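PDB 6Y04: carbonic anhydrase from Trichomonas vaginalis, which probably catalyses the reversible hydration of carbon dioxide to hydrogencarbonate and a proton, using one zinc ion per subunit. Local coordinates for residues A[64-68]-A[93-97]; A[80-84]-A[156-161]; A[105-109]-A[127-131]. All blocks are in the same frame, centred on the assembly; numbering follows the deposited sequence.

Contact 1 belongs to the core: it joins a loop to strand 90-96 at the zinc site, and its chemistry is a buried amide, a bridging water and a metal ligand. Contact 2, also buried but about 19 Å from it centre to centre, packs helix 74-85, the element just before that strand, on the loop 156-161 through aliphatic groups and one tyrosine hydroxyl. Contact 3 is partly open to solvent, pairs helices 106-115 and 120-134, and adds a salt bridge at its exposed side. Contacts 2 and 3 both touch the second subunit, although their centres lie about 31 Å apart within the chain.

Contact 1: A[64-68]-A[93-97]; sequences GNGIW and IMGHE. With ZN (zinc ion), chain C.
The carboxamide of Asn-65 rests against the backbone of Met-94 and Gly-95, where loop 64-68 passes the C-terminal end of the central parallel strand 90-96, the end at which the beta-class carbonic anhydrase fold carries its zinc. Asn-65 ND2 lies 3.5 Å from Gly-95 CA, and Asn-65 CG is 3.8 Å from Met-94 O. A first torsion of 52° holds CG between the backbone N and the carbonyl carbon and directs the amide at the strand. Earlier on the strand, Ile-93 CD1 and Ile-67 CD1 approach to 4.4 Å; both isoleucines also touch Val-151 of helix 140-152, which adds to this apolar patch.

The polar link between the segments is a water. Water 1 donates to Asn-65 OD1 at 3.0 Å and accepts from His-96 N at 2.9 Å, so the amide oxygen reaches the backbone of a zinc ligand through one solvent molecule. The same OD1 sits near the plane of the His-96 imidazole, off its CD2 edge.

Metal coordination is the third element. His-96 NE2 binds the zinc ion at 2.0 Å, Cys-37 and Cys-99 are the other protein ligands, and water 2 also binds the zinc ion, at 2.0 Å. Water in this place, with Asp-39 close to the ring, is consistent with the open form of beta-class enzymes. At the other nitrogen of the imidazole, His-96 ND1 makes only a weak bond to Glu-97 O, 3.0 Å long and bent to 124° at the hydrogen.

Contact 2: A[80-84]-A[156-161]; sequences LVSIY and LIPKNI
Tyr-84 reaches from helix 74-85 to the loop 156-161 and donates its hydroxyl to Leu-156 O, which lies in the plane of the phenol ring at its edge. The separation of Tyr-84 OH and Leu-156 O, 2.5 Å, is very short and its exact value should be read with caution. The side chains of Tyr-84 and Pro-158 approach from opposite directions; Pro-158 CD lies oblique to the ring, 3.9 Å from Tyr-84 CZ. On one face of the ring sits Ile-83 CG2 of the same helix, offset toward the rim.

Around this bond the contact is aliphatic. Leu-80 crosses Leu-156 at a slant, its CD2 touching Leu-156 CB at 3.7 Å and Ile-157 CG1 at 3.9 Å. Ile-83 uses two branches: CD1 lies 4.4 Å from Pro-158 CD, whereas CG2 meets Ile-161 CD1 at 4.0 Å as the two isoleucines pass in opposite directions.

Farther out, a type I turn brings Pro-158 and Ile-161 to the same helix. Arg-152 grips this turn, bonding Pro-158 O and Ile-161 O through its two terminal nitrogens. Ile-91 of strand 90-96 touches both Ile-83 and Ile-161. Phe-126 of the second subunit packs on Leu-156, and Gln-112 of that subunit bonds Tyr-84 O.

Away from the annotated sites, the connection from helix 140-152 to strand 163-168 is thus packed on the helix preceding strand 90-96. The chemistry is consistent with the phenol satisfying the carbonyl of buried Leu-156 and probably tethering the loop within an otherwise apolar interface.

Contact 3: A[105-109]-A[127-131]; sequences STDSL and KSDLS
Thr-106 CG2 nestles against helix 120-134, packing on Leu-130 CG at 3.9 Å and on two backbone atoms joined by a weak helical bond, Lys-127 O at 3.5 Å and Ser-131 N at 3.6 Å. The apolar part of this helix-helix contact continues at Leu-109, whose CD1 meets Leu-130 CD2 at 4.1 Å as the two leucines cross. Thr-106 divides its work between its branches: CG2, anti to the carbonyl carbon, faces the helix, while OG1 bonds Asp-135 OD2, an oxygen that also receives a weak bond from Ser-131 OG.

Charge closes the exposed side. The Lys-127 chain passes the threonine at about a right angle and bends at its third torsion (-139°), bringing NZ to Asp-107 OD1 at 3.2 Å in a hydrogen-bonded salt bridge. The ammonium meets that oxygen nearly in line with its C-O bond.

One capping bond marks the start of helix 106-115: Ser-105, the N-cap, accepts at OG from Ser-108 N at 3.1 Å. Separately, Ser-105 O takes both Leu-109 N and Ser-108 OG, which arrive from the same face of its plane.

Helices 106-115 and 120-134, consecutive in the chain, pack side against side, and Val-134 of the latter touches both Thr-106 and Leu-109. Tyr-84 from helix 74-85 of the second subunit packs on Leu-109, and Leu-72 of that subunit on Leu-130, so the pair lies along the dimer interface.

Contact 1: A[64-68]-A[93-97]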
loop_
_atom_site.group_PDB
_atom_site.type_symbol
_atom_site.label_atom_id
_atom_site.label_comp_id
_atom_site.label_asym_id
_atom_site.label_seq_id
_atom_site.Cartn_x
_atom_site.Cartn_y
_atom_site.Cartn_z
ATOM N N GLY A 64 -1.914 -0.418 9.032
ATOM C CA GLY A 64 -2.734 -1.387 9.739
ATOM C C GLY A 64 -3.381 -2.429 8.827
ATOM O O GLY A 64 -4.106 -3.298 9.309
ATOM N N ASN A 65 -3.117 -2.336 7.516
ATOM C CA ASN A 65 -3.506 -3.344 6.533
ATOM C C ASN A 65 -4.948 -3.822 6.746
ATOM O O ASN A 65 -5.220 -5.025 6.716
ATOM C CB ASN A 65 -2.541 -4.537 6.532
ATOM C CG ASN A 65 -2.327 -5.128 7.910
ATOM O OD1 ASN A 65 -1.469 -4.666 8.661
ATOM N ND2 ASN A 65 -3.113 -6.135 8.258
ATOM N N GLY A 66 -5.866 -2.870 6.949
ATOM C CA GLY A 66 -7.216 -3.202 7.368
ATOM C C GLY A 66 -8.233 -3.057 6.240
ATOM O O GLY A 66 -8.174 -2.115 5.448
ATOM N N ILE A 67 -9.144 -4.032 6.170
ATOM C CA ILE A 67 -10.375 -3.901 5.411
ATOM C C ILE A 67 -11.517 -4.034 6.409
ATOM O O ILE A 67 -11.748 -5.110 6.953
ATOM C CB ILE A 67 -10.470 -4.962 4.292
ATOM C CG1 ILE A 67 -9.265 -4.924 3.349
ATOM C CG2 ILE A 67 -11.786 -4.853 3.538
ATOM C CD1 ILE A 67 -8.086 -5.746 3.832
ATOM N N TRP A 68 -12.205 -2.921 6.666
ATOM C CA TRP A 68 -13.336 -2.926 7.575
ATOM C C TRP A 68 -14.638 -2.787 6.790
ATOM O O TRP A 68 -15.717 -3.005 7.339
ATOM C CB TRP A 68 -13.175 -1.852 8.663
ATOM C CG TRP A 68 -12.751 -0.500 8.165
ATOM C CD1 TRP A 68 -11.478 -0.012 8.113
ATOM C CD2 TRP A 68 -13.597 0.555 7.661
ATOM N NE1 TRP A 68 -11.472 1.260 7.609
ATOM C CE2 TRP A 68 -12.755 1.640 7.325
ATOM C CE3 TRP A 68 -14.980 0.696 7.463
ATOM C CZ2 TRP A 68 -13.251 2.840 6.805
ATOM C CZ3 TRP A 68 -15.474 1.875 6.937
ATOM C CH2 TRP A 68 -14.615 2.932 6.615
ATOM N N ILE A 93 -3.607 -11.662 3.517
ATOM C CA ILE A 93 -3.615 -10.482 4.368
ATOM C C ILE A 93 -2.686 -10.712 5.558
ATOM O O ILE A 93 -2.892 -11.627 6.356
ATOM C CB ILE A 93 -5.057 -10.115 4.775
ATOM C CG1 ILE A 93 -5.881 -9.759 3.535
ATOM C CG2 ILE A 93 -5.069 -8.988 5.800
ATOM C CD1 ILE A 93 -7.343 -10.062 3.682
ATOM N N MET A 94 -1.657 -9.862 5.660
ATOM C CA MET A 94 -0.569 -10.086 6.599
ATOM C C MET A 94 -0.396 -8.881 7.524
ATOM O O MET A 94 0.167 -7.856 7.129
ATOM C CB MET A 94 0.737 -10.373 5.855
ATOM C CG MET A 94 1.905 -10.585 6.784
ATOM S SD MET A 94 3.310 -11.334 5.969
ATOM C CE MET A 94 3.820 -9.983 4.908
ATOM N N GLY A 95 -0.885 -9.040 8.762
ATOM C CA GLY A 95 -0.705 -8.056 9.813
ATOM C C GLY A 95 0.593 -8.299 10.573
ATOM O O GLY A 95 1.338 -9.224 10.261
ATOM N N HIS A 96 0.866 -7.460 11.575
ATOM C CA HIS A 96 2.103 -7.599 12.322
ATOM C C HIS A 96 1.901 -7.186 13.773
ATOM O O HIS A 96 1.061 -6.340 14.074
ATOM C CB HIS A 96 3.235 -6.817 11.647
ATOM C CG HIS A 96 3.086 -5.333 11.742
ATOM N ND1 HIS A 96 3.864 -4.574 12.592
ATOM C CD2 HIS A 96 2.254 -4.467 11.116
ATOM C CE1 HIS A 96 3.529 -3.308 12.479
ATOM N NE2 HIS A 96 2.540 -3.212 11.587
ATOM N N GLU A 97 2.705 -7.804 14.648
ATOM C CA GLU A 97 2.765 -7.496 16.069
ATOM C C GLU A 97 3.370 -6.104 16.230
ATOM O O GLU A 97 4.177 -5.687 15.403
ATOM C CB GLU A 97 3.605 -8.552 16.794
ATOM C CG GLU A 97 3.451 -9.951 16.203
ATOM C CD GLU A 97 3.992 -11.122 17.006
ATOM O OE1 GLU A 97 4.006 -11.027 18.253
ATOM O OE2 GLU A 97 4.386 -12.137 16.379
HETATM ZN ZN ZN C . 1.406 -1.528 11.349
HETATM O O HOH W 1 -1.053 -5.322 11.514
HETATM O O HOH W 2 2.157 0.201 12.010
#

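Contact 2: A[80-84]-A[156-161]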
loop_
_atom_site.group_PDB
_atom_site.type_symbol
_atom_site.label_atom_id
_atom_site.label_comp_id
_atom_site.label_asym_id
_atom_site.label_seq_id
_atom_site.Cartn_x
_atom_site.Cartn_y
_atom_site.Cartn_z
ATOM N N LEU A 80 -9.428 -5.940 -6.527
ATOM C CA LEU A 80 -10.266 -6.166 -7.698
ATOM C C LEU A 80 -9.408 -6.128 -8.960
ATOM O O LEU A 80 -9.549 -6.980 -9.838
ATOM C CB LEU A 80 -11.391 -5.123 -7.765
ATOM C CG LEU A 80 -12.380 -5.139 -6.599
ATOM C CD1 LEU A 80 -13.333 -3.946 -6.657
ATOM C CD2 LEU A 80 -13.162 -6.443 -6.557
ATOM N N VAL A 81 -8.513 -5.139 -9.029
ATOM C CA VAL A 81 -7.603 -5.006 -10.152
ATOM C C VAL A 81 -6.689 -6.229 -10.202
ATOM O O VAL A 81 -6.459 -6.788 -11.274
ATOM C CB VAL A 81 -6.802 -3.690 -10.080
ATOM C CG1 VAL A 81 -5.761 -3.604 -11.183
ATOM C CG2 VAL A 81 -7.724 -2.476 -10.130
ATOM N N SER A 82 -6.178 -6.643 -9.037
ATOM C CA SER A 82 -5.286 -7.788 -8.975
ATOM C C SER A 82 -5.966 -9.018 -9.574
ATOM O O SER A 82 -5.367 -9.724 -10.389
ATOM C CB SER A 82 -4.823 -8.053 -7.562
ATOM O OG SER A 82 -3.958 -7.020 -7.118
ATOM N N ILE A 83 -7.223 -9.261 -9.168
ATOM C CA ILE A 83 -7.903 -10.496 -9.536
ATOM C C ILE A 83 -8.314 -10.442 -11.006
ATOM O O ILE A 83 -7.984 -11.340 -11.781
ATOM C CB ILE A 83 -9.114 -10.776 -8.622
ATOM C CG1 ILE A 83 -8.704 -10.971 -7.163
ATOM C CG2 ILE A 83 -9.926 -11.960 -9.138
ATOM C CD1 ILE A 83 -9.851 -10.775 -6.196
ATOM N N TYR A 84 -9.031 -9.369 -11.373
ATOM C CA TYR A 84 -9.773 -9.312 -12.623
ATOM C C TYR A 84 -8.873 -8.887 -13.775
ATOM O O TYR A 84 -8.987 -9.429 -14.870
ATOM C CB TYR A 84 -10.984 -8.398 -12.468
ATOM C CG TYR A 84 -12.018 -8.948 -11.523
ATOM C CD1 TYR A 84 -12.607 -10.180 -11.754
ATOM C CD2 TYR A 84 -12.416 -8.232 -10.404
ATOM C CE1 TYR A 84 -13.568 -10.690 -10.896
ATOM C CE2 TYR A 84 -13.370 -8.725 -9.532
ATOM C CZ TYR A 84 -13.949 -9.956 -9.782
ATOM O OH TYR A 84 -14.881 -10.448 -8.919
ATOM N N LEU A 156 -18.056 -8.229 -4.538
ATOM C CA LEU A 156 -17.340 -8.046 -5.788
ATOM C C LEU A 156 -16.205 -9.065 -5.900
ATOM O O LEU A 156 -15.541 -9.129 -6.931
ATOM C CB LEU A 156 -16.800 -6.615 -5.865
ATOM C CG LEU A 156 -17.826 -5.482 -5.915
ATOM C CD1 LEU A 156 -17.183 -4.209 -6.433
ATOM C CD2 LEU A 156 -19.031 -5.848 -6.769
ATOM N N ILE A 157 -15.986 -9.857 -4.843
ATOM C CA ILE A 157 -14.853 -10.768 -4.805
ATOM C C ILE A 157 -15.343 -12.211 -4.916
ATOM O O ILE A 157 -16.137 -12.669 -4.094
ATOM C CB ILE A 157 -13.954 -10.495 -3.579
ATOM C CG1 ILE A 157 -13.143 -9.218 -3.801
ATOM C CG2 ILE A 157 -13.044 -11.679 -3.281
ATOM C CD1 ILE A 157 -12.359 -8.769 -2.611
ATOM N N PRO A 158 -14.871 -12.970 -5.936
ATOM C CA PRO A 158 -15.386 -14.312 -6.220
ATOM C C PRO A 158 -15.155 -15.252 -5.042
ATOM O O PRO A 158 -14.207 -15.067 -4.286
ATOM C CB PRO A 158 -14.553 -14.793 -7.417
ATOM C CG PRO A 158 -13.980 -13.538 -8.022
ATOM C CD PRO A 158 -13.803 -12.575 -6.866
ATOM N N LYS A 159 -16.018 -16.265 -4.918
ATOM C CA LYS A 159 -15.970 -17.225 -3.824
ATOM C C LYS A 159 -14.796 -18.188 -3.995
ATOM O O LYS A 159 -14.358 -18.809 -3.027
ATOM C CB LYS A 159 -17.309 -17.962 -3.719
ATOM C CG LYS A 159 -18.506 -17.064 -3.427
ATOM C CD LYS A 159 -18.360 -16.269 -2.139
ATOM C CE LYS A 159 -19.625 -15.561 -1.703
ATOM N NZ LYS A 159 -19.463 -14.991 -0.342
ATOM N N ASN A 160 -14.279 -18.282 -5.226
ATOM C CA ASN A 160 -13.249 -19.254 -5.545
ATOM C C ASN A 160 -11.850 -18.664 -5.351
ATOM O O ASN A 160 -10.868 -19.302 -5.726
ATOM C CB ASN A 160 -13.434 -19.834 -6.953
ATOM C CG ASN A 160 -13.110 -18.848 -8.060
ATOM O OD1 ASN A 160 -13.475 -17.682 -7.990
ATOM N ND2 ASN A 160 -12.420 -19.302 -9.091
ATOM N N ILE A 161 -11.756 -17.450 -4.797
ATOM C CA ILE A 161 -10.462 -16.840 -4.522
ATOM C C ILE A 161 -10.177 -16.990 -3.026
ATOM O O ILE A 161 -10.780 -16.298 -2.206
ATOM C CB ILE A 161 -10.429 -15.355 -4.963
ATOM C CG1 ILE A 161 -10.695 -15.162 -6.461
ATOM C CG2 ILE A 161 -9.156 -14.653 -4.494
ATOM C CD1 ILE A 161 -9.571 -15.569 -7.385
#

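Contact 3: A[105-109]-A[127-131]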
loop_
_atom_site.group_PDB
_atom_site.type_symbol
_atom_site.label_atom_id
_atom_site.label_comp_id
_atom_site.label_asym_id
_atom_site.label_seq_id
_atom_site.Cartn_x
_atom_site.Cartn_y
_atom_site.Cartn_z
ATOM N N SER A 105 -5.511 6.555 17.989
ATOM C CA SER A 105 -6.920 6.822 18.210
ATOM C C SER A 105 -7.247 8.183 17.611
ATOM O O SER A 105 -6.338 8.928 17.255
ATOM C CB SER A 105 -7.242 6.780 19.678
ATOM O OG SER A 105 -6.624 7.862 20.349
ATOM N N THR A 106 -8.543 8.504 17.517
ATOM C CA THR A 106 -8.967 9.802 17.015
ATOM C C THR A 106 -8.537 10.894 17.991
ATOM O O THR A 106 -8.205 12.003 17.578
ATOM C CB THR A 106 -10.467 9.836 16.682
ATOM O OG1 THR A 106 -11.176 9.164 17.720
ATOM C CG2 THR A 106 -10.795 9.171 15.364
ATOM N N ASP A 107 -8.514 10.553 19.287
ATOM C CA ASP A 107 -8.082 11.482 20.316
ATOM C C ASP A 107 -6.619 11.859 20.107
ATOM O O ASP A 107 -6.304 13.039 20.071
ATOM C CB ASP A 107 -8.452 10.966 21.708
ATOM C CG ASP A 107 -9.926 11.181 22.033
ATOM O OD1 ASP A 107 -10.695 11.525 21.109
ATOM O OD2 ASP A 107 -10.302 11.019 23.211
ATOM N N SER A 108 -5.748 10.854 19.958
ATOM C CA SER A 108 -4.309 11.067 19.869
ATOM C C SER A 108 -3.955 11.786 18.568
ATOM O O SER A 108 -3.109 12.676 18.558
ATOM C CB SER A 108 -3.537 9.774 20.027
ATOM O OG SER A 108 -3.567 8.995 18.839
ATOM N N LEU A 109 -4.637 11.415 17.478
ATOM C CA LEU A 109 -4.399 12.058 16.195
ATOM C C LEU A 109 -4.924 13.487 16.243
ATOM O O LEU A 109 -4.280 14.393 15.715
ATOM C CB LEU A 109 -5.049 11.256 15.066
ATOM C CG LEU A 109 -4.336 9.958 14.689
ATOM C CD1 LEU A 109 -5.229 9.101 13.825
ATOM C CD2 LEU A 109 -3.011 10.213 13.980
ATOM N N LYS A 127 -13.763 13.318 12.382
ATOM C CA LYS A 127 -13.547 12.470 13.546
ATOM C C LYS A 127 -14.314 11.153 13.429
ATOM O O LYS A 127 -13.778 10.096 13.763
ATOM C CB LYS A 127 -13.916 13.211 14.837
ATOM C CG LYS A 127 -13.855 12.379 16.117
ATOM C CD LYS A 127 -13.745 13.199 17.385
ATOM C CE LYS A 127 -12.772 12.598 18.385
ATOM N NZ LYS A 127 -12.191 13.627 19.280
ATOM N N SER A 128 -15.567 11.225 12.970
ATOM C CA SER A 128 -16.417 10.048 12.920
ATOM C C SER A 128 -15.907 9.041 11.887
ATOM O O SER A 128 -15.771 7.852 12.184
ATOM C CB SER A 128 -17.835 10.439 12.663
ATOM O OG SER A 128 -18.698 9.569 13.371
ATOM N N ASP A 129 -15.615 9.538 10.677
ATOM C CA ASP A 129 -15.083 8.710 9.606
ATOM C C ASP A 129 -13.720 8.135 9.990
ATOM O O ASP A 129 -13.473 6.948 9.779
ATOM C CB ASP A 129 -15.019 9.474 8.280
ATOM C CG ASP A 129 -16.378 9.846 7.719
ATOM O OD1 ASP A 129 -17.312 9.031 7.861
ATOM O OD2 ASP A 129 -16.488 10.955 7.146
ATOM N N LEU A 130 -12.844 8.989 10.545
ATOM C CA LEU A 130 -11.477 8.614 10.888
ATOM C C LEU A 130 -11.490 7.467 11.900
ATOM O O LEU A 130 -10.599 6.617 11.884
ATOM C CB LEU A 130 -10.731 9.839 11.436
ATOM C CG LEU A 130 -9.255 9.633 11.798
ATOM C CD1 LEU A 130 -8.450 9.141 10.606
ATOM C CD2 LEU A 130 -8.636 10.906 12.358
ATOM N N SER A 131 -12.529 7.456 12.744
ATOM C CA SER A 131 -12.725 6.486 13.811
ATOM C C SER A 131 -12.740 5.059 13.262
ATOM O O SER A 131 -12.295 4.118 13.926
ATOM C CB SER A 131 -13.991 6.807 14.565
ATOM O OG SER A 131 -14.369 5.723 15.396
#